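Local coordinates for thymidine kinase (Equid herpesvirus 4, PDB 1P73), which probably transfers the gamma-phosphate of ATP to thymidine, making dTMP that feeds viral DNA replication, at residues G19-G24 and T37-E42; I10-V15 and T116-R121; V162-N167 and A288-T293. All blocks are in the same frame, centred on the assembly; numbering follows the deposited sequence.

Contact 1. Residues G19-G24 and T37-E42. With 4TA (p1-(5'-adenosyl)p4-(5'-(2'-deoxy-thymidyl))tetraphosphate), chain N.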
loop_
_atom_site.group_PDB
_atom_site.type_symbol
_atom_site.label_atom_id
_atom_site.label_comp_id
_atom_site.label_asym_id
_atom_site.label_seq_id
_atom_site.Cartn_x
_atom_site.Cartn_y
_atom_site.Cartn_z
ATOM N N GLY B 19 6.406 23.347 13.034
ATOM C CA GLY B 19 7.260 23.072 14.179
ATOM C C GLY B 19 7.147 21.645 14.693
ATOM O O GLY B 19 7.272 21.384 15.896
ATOM N N LYS B 20 6.917 20.715 13.772
ATOM C CA LYS B 20 6.734 19.311 14.103
ATOM C C LYS B 20 8.002 18.700 14.642
ATOM O O LYS B 20 8.055 18.280 15.797
ATOM C CB LYS B 20 6.340 18.547 12.856
ATOM C CG LYS B 20 5.097 17.717 12.986
ATOM C CD LYS B 20 5.071 16.665 11.899
ATOM C CE LYS B 20 5.492 17.241 10.551
ATOM N NZ LYS B 20 6.916 16.918 10.279
ATOM N N SER B 21 9.020 18.646 13.792
ATOM C CA SER B 21 10.268 17.961 14.114
ATOM C C SER B 21 10.955 18.498 15.365
ATOM O O SER B 21 11.430 17.725 16.193
ATOM C CB SER B 21 11.212 18.018 12.932
ATOM O OG SER B 21 10.564 17.487 11.797
ATOM N N THR B 22 11.005 19.818 15.489
ATOM C CA THR B 22 11.583 20.452 16.658
ATOM C C THR B 22 10.890 19.994 17.946
ATOM O O THR B 22 11.559 19.688 18.915
ATOM C CB THR B 22 11.522 21.991 16.526
ATOM O OG1 THR B 22 12.166 22.382 15.314
ATOM C CG2 THR B 22 12.381 22.648 17.579
ATOM N N THR B 23 9.558 19.959 17.938
ATOM C CA THR B 23 8.754 19.495 19.071
ATOM C C THR B 23 9.038 18.024 19.370
ATOM O O THR B 23 9.226 17.656 20.532
ATOM C CB THR B 23 7.256 19.718 18.781
ATOM O OG1 THR B 23 7.023 21.117 18.587
ATOM C CG2 THR B 23 6.381 19.366 19.969
ATOM N N GLY B 24 9.088 17.194 18.329
ATOM C CA GLY B 24 9.424 15.789 18.484
ATOM C C GLY B 24 10.801 15.570 19.087
ATOM O O GLY B 24 10.963 14.737 19.971
ATOM N N THR B 37 11.478 8.316 25.999
ATOM C CA THR B 37 10.878 8.528 24.687
ATOM C C THR B 37 11.820 8.190 23.514
ATOM O O THR B 37 13.019 8.409 23.582
ATOM C CB THR B 37 10.399 10.003 24.592
ATOM O OG1 THR B 37 9.495 10.270 25.666
ATOM C CG2 THR B 37 9.530 10.236 23.355
ATOM N N LEU B 38 11.260 7.674 22.434
ATOM C CA LEU B 38 12.027 7.371 21.247
ATOM C C LEU B 38 11.470 8.129 20.045
ATOM O O LEU B 38 10.269 8.085 19.767
ATOM C CB LEU B 38 12.006 5.875 20.994
ATOM C CG LEU B 38 12.643 5.031 22.098
ATOM C CD1 LEU B 38 12.265 3.572 21.937
ATOM C CD2 LEU B 38 14.172 5.200 22.153
ATOM N N TYR B 39 12.350 8.813 19.326
ATOM C CA TYR B 39 11.946 9.611 18.184
ATOM C C TYR B 39 12.304 8.968 16.856
ATOM O O TYR B 39 13.444 8.545 16.630
ATOM C CB TYR B 39 12.585 10.987 18.271
ATOM C CG TYR B 39 12.198 11.925 17.165
ATOM C CD1 TYR B 39 10.891 12.390 17.053
ATOM C CD2 TYR B 39 13.148 12.372 16.230
ATOM C CE1 TYR B 39 10.528 13.267 16.040
ATOM C CE2 TYR B 39 12.790 13.262 15.205
ATOM C CZ TYR B 39 11.472 13.698 15.121
ATOM O OH TYR B 39 11.072 14.560 14.115
ATOM N N PHE B 40 11.321 8.903 15.969
ATOM C CA PHE B 40 11.562 8.417 14.620
ATOM C C PHE B 40 11.379 9.596 13.677
ATOM O O PHE B 40 10.267 10.060 13.487
ATOM C CB PHE B 40 10.603 7.281 14.238
ATOM C CG PHE B 40 10.743 6.022 15.074
ATOM C CD1 PHE B 40 10.138 5.924 16.325
ATOM C CD2 PHE B 40 11.427 4.918 14.576
ATOM C CE1 PHE B 40 10.236 4.762 17.081
ATOM C CE2 PHE B 40 11.530 3.737 15.326
ATOM C CZ PHE B 40 10.930 3.663 16.584
ATOM N N PRO B 41 12.470 10.109 13.121
ATOM C CA PRO B 41 12.408 11.288 12.250
ATOM C C PRO B 41 11.873 10.984 10.867
ATOM O O PRO B 41 11.646 9.826 10.537
ATOM C CB PRO B 41 13.870 11.724 12.154
ATOM C CG PRO B 41 14.640 10.470 12.349
ATOM C CD PRO B 41 13.852 9.629 13.305
ATOM N N GLU B 42 11.678 12.038 10.081
ATOM C CA GLU B 42 11.319 11.920 8.676
ATOM C C GLU B 42 12.390 11.166 7.897
ATOM O O GLU B 42 13.585 11.429 8.056
ATOM C CB GLU B 42 11.080 13.297 8.061
ATOM C CG GLU B 42 9.601 13.517 7.724
ATOM C CD GLU B 42 9.129 14.941 7.987
ATOM O OE1 GLU B 42 9.981 15.857 8.034
ATOM O OE2 GLU B 42 7.902 15.143 8.150
HETATM C C5M 4TA N . 4.901 13.590 3.594
HETATM C C5 4TA N . 5.022 14.414 2.347
HETATM C C6 4TA N . 5.880 15.508 2.308
HETATM N N1 4TA N . 5.978 16.248 1.183
HETATM C C1B 4TA N . 6.895 17.397 1.127
HETATM C C2B 4TA N . 6.368 18.665 1.785
HETATM C C3B 4TA N . 7.628 19.382 2.258
HETATM O O3B 4TA N . 7.983 20.469 1.404
HETATM C C4B 4TA N . 8.735 18.333 2.235
HETATM C C5B 4TA N . 9.354 18.120 3.612
HETATM O "O5'" 4TA N . 8.341 17.983 4.614
HETATM P PD 4TA N . 8.698 18.222 6.174
HETATM O O2D 4TA N . 7.464 17.955 7.026
HETATM O O1D 4TA N . 9.991 17.476 6.407
HETATM O OCD 4TA N . 9.052 19.802 6.213
HETATM P PC 4TA N . 9.542 20.591 7.538
HETATM O O1C 4TA N . 10.707 19.845 8.158
HETATM O O2C 4TA N . 9.748 22.022 7.089
HETATM O OBC 4TA N . 8.251 20.539 8.534
HETATM P PB 4TA N . 8.276 20.514 10.150
HETATM O O2B 4TA N . 9.090 19.336 10.585
HETATM O O1B 4TA N . 6.885 20.759 10.675
HETATM O OAB 4TA N . 9.049 21.841 10.548
HETATM P PA 4TA N . 10.277 21.942 11.588
HETATM O O1A 4TA N . 10.096 21.088 12.823
HETATM O O2A 4TA N . 11.559 21.851 10.772
HETATM O OA 4TA N . 10.021 23.480 12.007
HETATM C "C5'" 4TA N . 9.660 24.438 10.997
HETATM C "C4'" 4TA N . 10.574 25.668 10.990
HETATM O "O1'" 4TA N . 10.190 26.581 12.028
HETATM C "C1'" 4TA N . 11.136 26.578 13.103
HETATM C "C2'" 4TA N . 12.245 25.596 12.717
HETATM O "O2'" 4TA N . 13.542 26.082 13.035
HETATM C "C3'" 4TA N . 12.039 25.335 11.228
HETATM O "O3'" 4TA N . 12.822 26.201 10.417
HETATM N N9A 4TA N . 10.451 26.111 14.338
HETATM C C8A 4TA N . 10.071 24.888 14.796
HETATM N N7A 4TA N . 9.453 24.991 16.026
HETATM C C5A 4TA N . 9.479 26.354 16.286
HETATM C C4A 4TA N . 10.079 26.996 15.259
HETATM N N3A 4TA N . 10.245 28.349 15.246
HETATM C C2A 4TA N . 9.799 29.074 16.293
HETATM N N1A 4TA N . 9.194 28.462 17.337
HETATM C C6A 4TA N . 9.024 27.107 17.358
HETATM N N6A 4TA N . 8.417 26.477 18.397
HETATM O "O4'" 4TA N . 8.155 17.116 1.747
HETATM C C2 4TA N . 5.218 15.908 0.019
HETATM O O2 4TA N . 5.317 16.596 -1.034
HETATM N N3 4TA N . 4.366 14.843 0.021
HETATM C C4 4TA N . 4.233 14.081 1.130
HETATM O O4 4TA N . 3.457 13.107 1.117
#
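The Tyr-39 ring meets helix 20-24 obliquely, with CE1 3.7 Å from Gly-24 CA and with Ser-21 O also near the ring. Pro-41 N lies above one face, offset toward the rim. Tyr-39 CG is anti to the backbone N (chi1 -178°), which sends the ring across to the helix. Its OH ends 3.5 Å from Ser-21 CA and makes a weak hydrogen bond to Asp-120. The second flat group is the Glu-42 carboxylate. Lys-20 NZ comes to Glu-42 OE2 from above the carboxylate plane, 36° out of it, and forms a salt bridge of 2.9 Å. The two side chains cross at about a right angle. The stronger acidic partner of Lys-20 NZ is Asp-120, and Glu-42 OE2 is also in a salt bridge with Arg-121.

Lys-20 and Ser-21 belong to the ATP-binding P-loop (Walker A). Here they hold the tetraphosphate of the bound bisubstrate-like ligand 4TA. Lys-20 NZ donates to 4TA O2B (3.3 Å), and Ser-21 N also reaches O2B. Lys-20 N binds 4TA O1B at 3.1 Å, and Thr-22 N binds O1A at the same distance. Glu-42, the predicted proton acceptor, lies by the thymidine-side phosphate.

Strand 37-40 is paired with strand 115-120. Phe-40 and Pro-41 pack on helix 315-332. Thr-22 and Thr-23 of helix 20-29 face helix 294-302.

Contact 2. Residues I10-V15 and T116-R121. With 4TA (p1-(5'-adenosyl)p4-(5'-(2'-deoxy-thymidyl))tetraphosphate), chain N.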
loop_
_atom_site.group_PDB
_atom_site.type_symbol
_atom_site.label_atom_id
_atom_site.label_comp_id
_atom_site.label_asym_id
_atom_site.label_seq_id
_atom_site.Cartn_x
_atom_site.Cartn_y
_atom_site.Cartn_z
ATOM N N ILE B 10 2.726 7.803 19.556
ATOM C CA ILE B 10 2.208 9.080 19.062
ATOM C C ILE B 10 2.742 9.383 17.659
ATOM O O ILE B 10 3.945 9.513 17.461
ATOM C CB ILE B 10 2.666 10.209 19.993
ATOM C CG1 ILE B 10 2.136 9.995 21.411
ATOM C CG2 ILE B 10 2.221 11.574 19.464
ATOM C CD1 ILE B 10 3.025 10.603 22.500
ATOM N N TYR B 11 1.854 9.509 16.682
ATOM C CA TYR B 11 2.242 10.080 15.398
ATOM C C TYR B 11 1.964 11.583 15.404
ATOM O O TYR B 11 0.814 12.004 15.578
ATOM C CB TYR B 11 1.494 9.397 14.262
ATOM C CG TYR B 11 1.611 7.899 14.278
ATOM C CD1 TYR B 11 0.736 7.120 15.041
ATOM C CD2 TYR B 11 2.599 7.244 13.526
ATOM C CE1 TYR B 11 0.843 5.737 15.055
ATOM C CE2 TYR B 11 2.713 5.863 13.541
ATOM C CZ TYR B 11 1.835 5.121 14.305
ATOM O OH TYR B 11 1.938 3.752 14.335
ATOM N N LEU B 12 3.019 12.383 15.240
ATOM C CA LEU B 12 2.880 13.832 15.109
ATOM C C LEU B 12 2.725 14.156 13.647
ATOM O O LEU B 12 3.555 13.752 12.853
ATOM C CB LEU B 12 4.109 14.555 15.650
ATOM C CG LEU B 12 4.439 14.478 17.148
ATOM C CD1 LEU B 12 5.777 15.155 17.385
ATOM C CD2 LEU B 12 3.371 15.120 18.020
ATOM N N ASP B 13 1.660 14.864 13.278
ATOM C CA ASP B 13 1.414 15.178 11.870
ATOM C C ASP B 13 0.900 16.598 11.696
ATOM O O ASP B 13 0.605 17.281 12.686
ATOM C CB ASP B 13 0.427 14.182 11.251
ATOM C CG ASP B 13 0.824 13.760 9.823
ATOM O OD1 ASP B 13 1.229 14.634 9.015
ATOM O OD2 ASP B 13 0.757 12.572 9.423
ATOM N N GLY B 14 0.795 17.030 10.433
ATOM C CA GLY B 14 0.331 18.365 10.096
ATOM C C GLY B 14 0.945 18.932 8.835
ATOM O O GLY B 14 1.619 18.222 8.094
ATOM N N VAL B 15 0.684 20.211 8.577
ATOM C CA VAL B 15 1.318 20.925 7.469
ATOM C C VAL B 15 2.774 21.215 7.806
ATOM O O VAL B 15 3.099 21.529 8.947
ATOM C CB VAL B 15 0.646 22.274 7.201
ATOM C CG1 VAL B 15 1.158 22.876 5.927
ATOM C CG2 VAL B 15 -0.842 22.110 7.131
ATOM N N THR B 116 7.462 5.933 25.734
ATOM C CA THR B 116 6.743 6.641 24.687
ATOM C C THR B 116 7.522 6.598 23.372
ATOM O O THR B 116 8.738 6.803 23.355
ATOM C CB THR B 116 6.501 8.124 25.086
ATOM O OG1 THR B 116 5.475 8.207 26.082
ATOM C CG2 THR B 116 5.896 8.921 23.917
ATOM N N LEU B 117 6.802 6.341 22.280
ATOM C CA LEU B 117 7.345 6.433 20.946
ATOM C C LEU B 117 6.722 7.658 20.273
ATOM O O LEU B 117 5.523 7.904 20.419
ATOM C CB LEU B 117 7.003 5.179 20.150
ATOM C CG LEU B 117 7.128 3.773 20.739
ATOM C CD1 LEU B 117 6.620 2.757 19.709
ATOM C CD2 LEU B 117 8.554 3.421 21.167
ATOM N N VAL B 118 7.531 8.426 19.546
ATOM C CA VAL B 118 7.049 9.592 18.833
ATOM C C VAL B 118 7.485 9.456 17.398
ATOM O O VAL B 118 8.662 9.328 17.117
ATOM C CB VAL B 118 7.593 10.915 19.434
ATOM C CG1 VAL B 118 7.173 12.119 18.572
ATOM C CG2 VAL B 118 7.131 11.097 20.891
ATOM N N PHE B 119 6.533 9.443 16.479
ATOM C CA PHE B 119 6.860 9.291 15.059
ATOM C C PHE B 119 6.568 10.600 14.359
ATOM O O PHE B 119 5.480 11.179 14.527
ATOM C CB PHE B 119 6.009 8.206 14.398
ATOM C CG PHE B 119 6.312 6.809 14.850
ATOM C CD1 PHE B 119 5.715 6.287 15.998
ATOM C CD2 PHE B 119 7.153 5.990 14.102
ATOM C CE1 PHE B 119 5.982 4.967 16.398
ATOM C CE2 PHE B 119 7.421 4.680 14.502
ATOM C CZ PHE B 119 6.829 4.170 15.642
ATOM N N ASP B 120 7.533 11.074 13.586
ATOM C CA ASP B 120 7.293 12.205 12.713
ATOM C C ASP B 120 6.486 11.741 11.498
ATOM O O ASP B 120 7.032 11.155 10.559
ATOM C CB ASP B 120 8.604 12.847 12.286
ATOM C CG ASP B 120 8.401 14.217 11.703
ATOM O OD1 ASP B 120 7.365 14.437 11.034
ATOM O OD2 ASP B 120 9.214 15.151 11.864
ATOM N N ARG B 121 5.183 11.992 11.546
ATOM C CA ARG B 121 4.237 11.660 10.490
ATOM C C ARG B 121 3.769 10.224 10.542
ATOM O O ARG B 121 4.562 9.313 10.748
ATOM C CB ARG B 121 4.774 11.983 9.092
ATOM C CG ARG B 121 4.969 13.468 8.828
ATOM C CD ARG B 121 4.975 13.817 7.373
ATOM N NE ARG B 121 5.124 15.257 7.230
ATOM C CZ ARG B 121 4.124 16.127 7.257
ATOM N NH1 ARG B 121 2.867 15.725 7.398
ATOM N NH2 ARG B 121 4.392 17.420 7.138
HETATM C C5M 4TA N . 4.901 13.590 3.594
HETATM C C5 4TA N . 5.022 14.414 2.347
HETATM C C6 4TA N . 5.880 15.508 2.308
HETATM N N1 4TA N . 5.978 16.248 1.183
HETATM C C1B 4TA N . 6.895 17.397 1.127
HETATM C C2B 4TA N . 6.368 18.665 1.785
HETATM C C3B 4TA N . 7.628 19.382 2.258
HETATM O O3B 4TA N . 7.983 20.469 1.404
HETATM C C4B 4TA N . 8.735 18.333 2.235
HETATM C C5B 4TA N . 9.354 18.120 3.612
HETATM O "O5'" 4TA N . 8.341 17.983 4.614
HETATM P PD 4TA N . 8.698 18.222 6.174
HETATM O O2D 4TA N . 7.464 17.955 7.026
HETATM O O1D 4TA N . 9.991 17.476 6.407
HETATM O OCD 4TA N . 9.052 19.802 6.213
HETATM P PC 4TA N . 9.542 20.591 7.538
HETATM O O1C 4TA N . 10.707 19.845 8.158
HETATM O O2C 4TA N . 9.748 22.022 7.089
HETATM O OBC 4TA N . 8.251 20.539 8.534
HETATM P PB 4TA N . 8.276 20.514 10.150
HETATM O O2B 4TA N . 9.090 19.336 10.585
HETATM O O1B 4TA N . 6.885 20.759 10.675
HETATM O OAB 4TA N . 9.049 21.841 10.548
HETATM P PA 4TA N . 10.277 21.942 11.588
HETATM O O1A 4TA N . 10.096 21.088 12.823
HETATM O O2A 4TA N . 11.559 21.851 10.772
HETATM O OA 4TA N . 10.021 23.480 12.007
HETATM C "C5'" 4TA N . 9.660 24.438 10.997
HETATM C "C4'" 4TA N . 10.574 25.668 10.990
HETATM O "O1'" 4TA N . 10.190 26.581 12.028
HETATM C "C1'" 4TA N . 11.136 26.578 13.103
HETATM C "C2'" 4TA N . 12.245 25.596 12.717
HETATM O "O2'" 4TA N . 13.542 26.082 13.035
HETATM C "C3'" 4TA N . 12.039 25.335 11.228
HETATM O "O3'" 4TA N . 12.822 26.201 10.417
HETATM N N9A 4TA N . 10.451 26.111 14.338
HETATM C C8A 4TA N . 10.071 24.888 14.796
HETATM N N7A 4TA N . 9.453 24.991 16.026
HETATM C C5A 4TA N . 9.479 26.354 16.286
HETATM C C4A 4TA N . 10.079 26.996 15.259
HETATM N N3A 4TA N . 10.245 28.349 15.246
HETATM C C2A 4TA N . 9.799 29.074 16.293
HETATM N N1A 4TA N . 9.194 28.462 17.337
HETATM C C6A 4TA N . 9.024 27.107 17.358
HETATM N N6A 4TA N . 8.417 26.477 18.397
HETATM O "O4'" 4TA N . 8.155 17.116 1.747
HETATM C C2 4TA N . 5.218 15.908 0.019
HETATM O O2 4TA N . 5.317 16.596 -1.034
HETATM N N3 4TA N . 4.366 14.843 0.021
HETATM C C4 4TA N . 4.233 14.081 1.130
HETATM O O4 4TA N . 3.457 13.107 1.117
#
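Ile-10, Tyr-11 and Leu-12 pair in parallel with Val-118, Phe-119 and Asp-120, joining two strands of the central sheet of a P-loop kinase fold. The strand axes come within 4.7 Å and run 28° apart.

Backbone bonds come first. Ile-10 N donates to Leu-117 O, and Phe-119 N to Ile-10 O. Leu-12 N then donates to Phe-119 O, and Arg-121 N to Leu-12 O.

Apolar contacts line both faces. On one, Leu-12 CD1 reaches Val-118 CG1 at 3.5 Å, and Ile-10 CD1 meets Thr-116 CG2 at 3.6 Å. A chi1 of 174° turns Val-118 CG1 away from its own N and toward Leu-12. On the other, the Tyr-11 and Phe-119 side chains lie side by side and point the same way. Their rings are near parallel but slid apart, with centroids 5.0 Å from each other. Tyr-11 CE2 sits over one Phe-119 face, while Ile-10 O is at the ring edge, in plane. Helix 73-99 covers this face.

Polar contacts gather at the strand ends. Asp-13 OD1 makes a salt bridge with Arg-121 NH1 and also accepts from Gly-14 N through its anti lone pair. Arg-121 NH1 and NH2 both grip Gly-14 O, at 2.9 and 3.0 Å. At the guanidinium edge, in its plane, NH2 gives a nearly straight bond (167°) to 4TA O2D at 3.1 Å.

Contact 3. Residues V162-N167 and A288-T293. With 4TA (p1-(5'-adenosyl)p4-(5'-(2'-deoxy-thymidyl))tetraphosphate), chain N.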
loop_
_atom_site.group_PDB
_atom_site.type_symbol
_atom_site.label_atom_id
_atom_site.label_comp_id
_atom_site.label_asym_id
_atom_site.label_seq_id
_atom_site.Cartn_x
_atom_site.Cartn_y
_atom_site.Cartn_z
ATOM N N VAL B 162 -1.510 13.102 16.815
ATOM C CA VAL B 162 -1.602 14.488 17.268
ATOM C C VAL B 162 -1.387 15.401 16.067
ATOM O O VAL B 162 -0.290 15.476 15.518
ATOM C CB VAL B 162 -0.571 14.771 18.388
ATOM C CG1 VAL B 162 -0.384 16.258 18.613
ATOM C CG2 VAL B 162 -1.002 14.108 19.675
ATOM N N VAL B 163 -2.448 16.063 15.625
ATOM C CA VAL B 163 -2.326 16.982 14.493
ATOM C C VAL B 163 -1.888 18.321 15.043
ATOM O O VAL B 163 -2.438 18.807 16.035
ATOM C CB VAL B 163 -3.627 17.092 13.657
ATOM C CG1 VAL B 163 -3.534 18.222 12.654
ATOM C CG2 VAL B 163 -3.901 15.786 12.908
ATOM N N THR B 164 -0.853 18.891 14.449
ATOM C CA THR B 164 -0.329 20.150 14.948
ATOM C C THR B 164 -1.095 21.304 14.295
ATOM O O THR B 164 -1.387 21.263 13.096
ATOM C CB THR B 164 1.166 20.247 14.688
ATOM O OG1 THR B 164 1.400 20.323 13.281
ATOM C CG2 THR B 164 1.838 18.954 15.078
ATOM N N THR B 165 -1.457 22.295 15.105
ATOM C CA THR B 165 -2.156 23.476 14.629
ATOM C C THR B 165 -1.345 24.721 14.964
ATOM O O THR B 165 -0.492 24.707 15.860
ATOM C CB THR B 165 -3.591 23.594 15.233
ATOM O OG1 THR B 165 -3.515 23.693 16.664
ATOM C CG2 THR B 165 -4.428 22.323 14.977
ATOM N N LEU B 166 -1.640 25.797 14.243
ATOM C CA LEU B 166 -0.948 27.066 14.380
ATOM C C LEU B 166 -1.715 28.057 13.524
ATOM O O LEU B 166 -2.247 27.699 12.457
ATOM C CB LEU B 166 0.498 26.937 13.889
ATOM C CG LEU B 166 1.522 28.068 14.046
ATOM C CD1 LEU B 166 1.842 28.407 15.505
ATOM C CD2 LEU B 166 2.803 27.703 13.299
ATOM N N ASN B 167 -1.805 29.294 14.000
ATOM C CA ASN B 167 -2.452 30.348 13.231
ATOM C C ASN B 167 -1.604 30.649 11.995
ATOM O O ASN B 167 -0.369 30.575 12.065
ATOM C CB ASN B 167 -2.670 31.585 14.108
ATOM C CG ASN B 167 -1.372 32.138 14.669
ATOM O OD1 ASN B 167 -0.787 33.059 14.094
ATOM N ND2 ASN B 167 -0.907 31.573 15.784
ATOM N N ALA B 288 -2.830 19.865 18.898
ATOM C CA ALA B 288 -1.802 20.568 19.651
ATOM C C ALA B 288 -1.392 21.858 18.953
ATOM O O ALA B 288 -0.873 21.845 17.831
ATOM C CB ALA B 288 -0.589 19.663 19.886
ATOM N N ASP B 289 -1.647 22.971 19.632
ATOM C CA ASP B 289 -1.226 24.285 19.176
ATOM C C ASP B 289 0.266 24.488 19.457
ATOM O O ASP B 289 0.703 24.363 20.593
ATOM C CB ASP B 289 -2.048 25.358 19.883
ATOM C CG ASP B 289 -1.593 26.762 19.533
ATOM O OD1 ASP B 289 -2.190 27.374 18.613
ATOM O OD2 ASP B 289 -0.640 27.330 20.124
ATOM N N LEU B 290 1.027 24.826 18.414
ATOM C CA LEU B 290 2.481 24.987 18.506
ATOM C C LEU B 290 2.976 26.446 18.536
ATOM O O LEU B 290 4.091 26.753 18.098
ATOM C CB LEU B 290 3.174 24.178 17.410
ATOM C CG LEU B 290 2.974 22.655 17.429
ATOM C CD1 LEU B 290 4.052 22.000 16.621
ATOM C CD2 LEU B 290 2.964 22.078 18.839
ATOM N N SER B 291 2.141 27.323 19.091
ATOM C CA SER B 291 2.447 28.741 19.320
ATOM C C SER B 291 3.693 29.024 20.147
ATOM O O SER B 291 4.326 30.063 19.966
ATOM C CB SER B 291 1.277 29.410 20.047
ATOM O OG SER B 291 0.504 30.166 19.149
ATOM N N GLY B 292 4.019 28.139 21.083
ATOM C CA GLY B 292 5.064 28.426 22.054
ATOM C C GLY B 292 6.485 28.409 21.520
ATOM O O GLY B 292 6.740 28.642 20.341
ATOM N N THR B 293 7.419 28.172 22.422
ATOM C CA THR B 293 8.786 27.852 22.063
ATOM C C THR B 293 8.820 26.332 21.912
ATOM O O THR B 293 7.846 25.656 22.253
ATOM C CB THR B 293 9.761 28.306 23.196
ATOM O OG1 THR B 293 9.589 27.465 24.351
ATOM C CG2 THR B 293 9.409 29.703 23.714
HETATM C C5M 4TA N . 4.901 13.590 3.594
HETATM C C5 4TA N . 5.022 14.414 2.347
HETATM C C6 4TA N . 5.880 15.508 2.308
HETATM N N1 4TA N . 5.978 16.248 1.183
HETATM C C1B 4TA N . 6.895 17.397 1.127
HETATM C C2B 4TA N . 6.368 18.665 1.785
HETATM C C3B 4TA N . 7.628 19.382 2.258
HETATM O O3B 4TA N . 7.983 20.469 1.404
HETATM C C4B 4TA N . 8.735 18.333 2.235
HETATM C C5B 4TA N . 9.354 18.120 3.612
HETATM O "O5'" 4TA N . 8.341 17.983 4.614
HETATM P PD 4TA N . 8.698 18.222 6.174
HETATM O O2D 4TA N . 7.464 17.955 7.026
HETATM O O1D 4TA N . 9.991 17.476 6.407
HETATM O OCD 4TA N . 9.052 19.802 6.213
HETATM P PC 4TA N . 9.542 20.591 7.538
HETATM O O1C 4TA N . 10.707 19.845 8.158
HETATM O O2C 4TA N . 9.748 22.022 7.089
HETATM O OBC 4TA N . 8.251 20.539 8.534
HETATM P PB 4TA N . 8.276 20.514 10.150
HETATM O O2B 4TA N . 9.090 19.336 10.585
HETATM O O1B 4TA N . 6.885 20.759 10.675
HETATM O OAB 4TA N . 9.049 21.841 10.548
HETATM P PA 4TA N . 10.277 21.942 11.588
HETATM O O1A 4TA N . 10.096 21.088 12.823
HETATM O O2A 4TA N . 11.559 21.851 10.772
HETATM O OA 4TA N . 10.021 23.480 12.007
HETATM C "C5'" 4TA N . 9.660 24.438 10.997
HETATM C "C4'" 4TA N . 10.574 25.668 10.990
HETATM O "O1'" 4TA N . 10.190 26.581 12.028
HETATM C "C1'" 4TA N . 11.136 26.578 13.103
HETATM C "C2'" 4TA N . 12.245 25.596 12.717
HETATM O "O2'" 4TA N . 13.542 26.082 13.035
HETATM C "C3'" 4TA N . 12.039 25.335 11.228
HETATM O "O3'" 4TA N . 12.822 26.201 10.417
HETATM N N9A 4TA N . 10.451 26.111 14.338
HETATM C C8A 4TA N . 10.071 24.888 14.796
HETATM N N7A 4TA N . 9.453 24.991 16.026
HETATM C C5A 4TA N . 9.479 26.354 16.286
HETATM C C4A 4TA N . 10.079 26.996 15.259
HETATM N N3A 4TA N . 10.245 28.349 15.246
HETATM C C2A 4TA N . 9.799 29.074 16.293
HETATM N N1A 4TA N . 9.194 28.462 17.337
HETATM C C6A 4TA N . 9.024 27.107 17.358
HETATM N N6A 4TA N . 8.417 26.477 18.397
HETATM O "O4'" 4TA N . 8.155 17.116 1.747
HETATM C C2 4TA N . 5.218 15.908 0.019
HETATM O O2 4TA N . 5.317 16.596 -1.034
HETATM N N3 4TA N . 4.366 14.843 0.021
HETATM C C4 4TA N . 4.233 14.081 1.130
HETATM O O4 4TA N . 3.457 13.107 1.117
#
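Thr-164 and Leu-290, the latter just past its strand, meet with side chains passing at a slant. Leu-290 CD1 rests 3.9 Å from Thr-164 CB, with Thr-164 CG2 a little farther. Thr-164 OG1 sits between its backbone N and carbonyl carbon (chi1 67°). From there it bonds to Asp-13 O of the next strand. Thr-164 shares a sheet face with Ala-288, whose CB touches Val-162 CG1 at 3.6 Å. Helix 294-302 covers Ala-288 and Leu-290, and Ile-18 of the P-loop touches both Thr-164 and Leu-290.

Thr-165 and Asp-289 point to the other face. Thr-165 OG1 turns back toward the partner strand, 3.9 Å from Asp-289 CB. It gives only a weak bond to Ala-288 O. The main bond to that oxygen comes from Thr-165 N, at 2.8 Å, and meets it from above the carbonyl plane (37° out of it). Ala-288 N donates to Val-163 O, and Leu-290 N to Thr-165 O.

Past the strands, the end of Leu-166 reaches the backbone that follows Leu-290. A chi1 of -173° swings the side chain out so that CD1 comes within 3.8 Å of Leu-290 C and Ser-291 N. Leu-166 also packs on Arg-174 of helix 168-177, a residue that binds ATP, and Leu-290 O accepts from Arg-174 NH1. Asn-167 ND2 approaches Ser-291 OG no closer than 3.9 Å.

Farther on, Gly-292 O takes a weak bond of 3.4 Å from the adenine amino group, 4TA N6A. Thr-293 N-caps the helix that follows it, and Asn-167 does so with a weak bond to Glu-170 N. Parallel strands with nucleotide-binding elements at their C-terminal ends are a feature of the P-loop kinase fold; here the loop after strand 283-289 borders the adenine.

Overall arrangement
Strand 5-13 leads through the phosphate-binding loop into helix 20-29. The chain then enters strand 37-40, and contact 1 closes a short loop of 12 residues. After a long, mostly helical run, strand 115-120 returns beside strand 5-13 and closes contact 2. Contact 1 is nested inside that loop. Contact 3 follows in series: strand 159-165 opens it and strand 283-289 closes it about 120 residues later. None of the three loops cross. Strand 115-120 lies between strands 37-40 and 5-13, and strand 159-165 between 5-13 and 283-289. All three contacts thus share one sheet, and all reach 4TA.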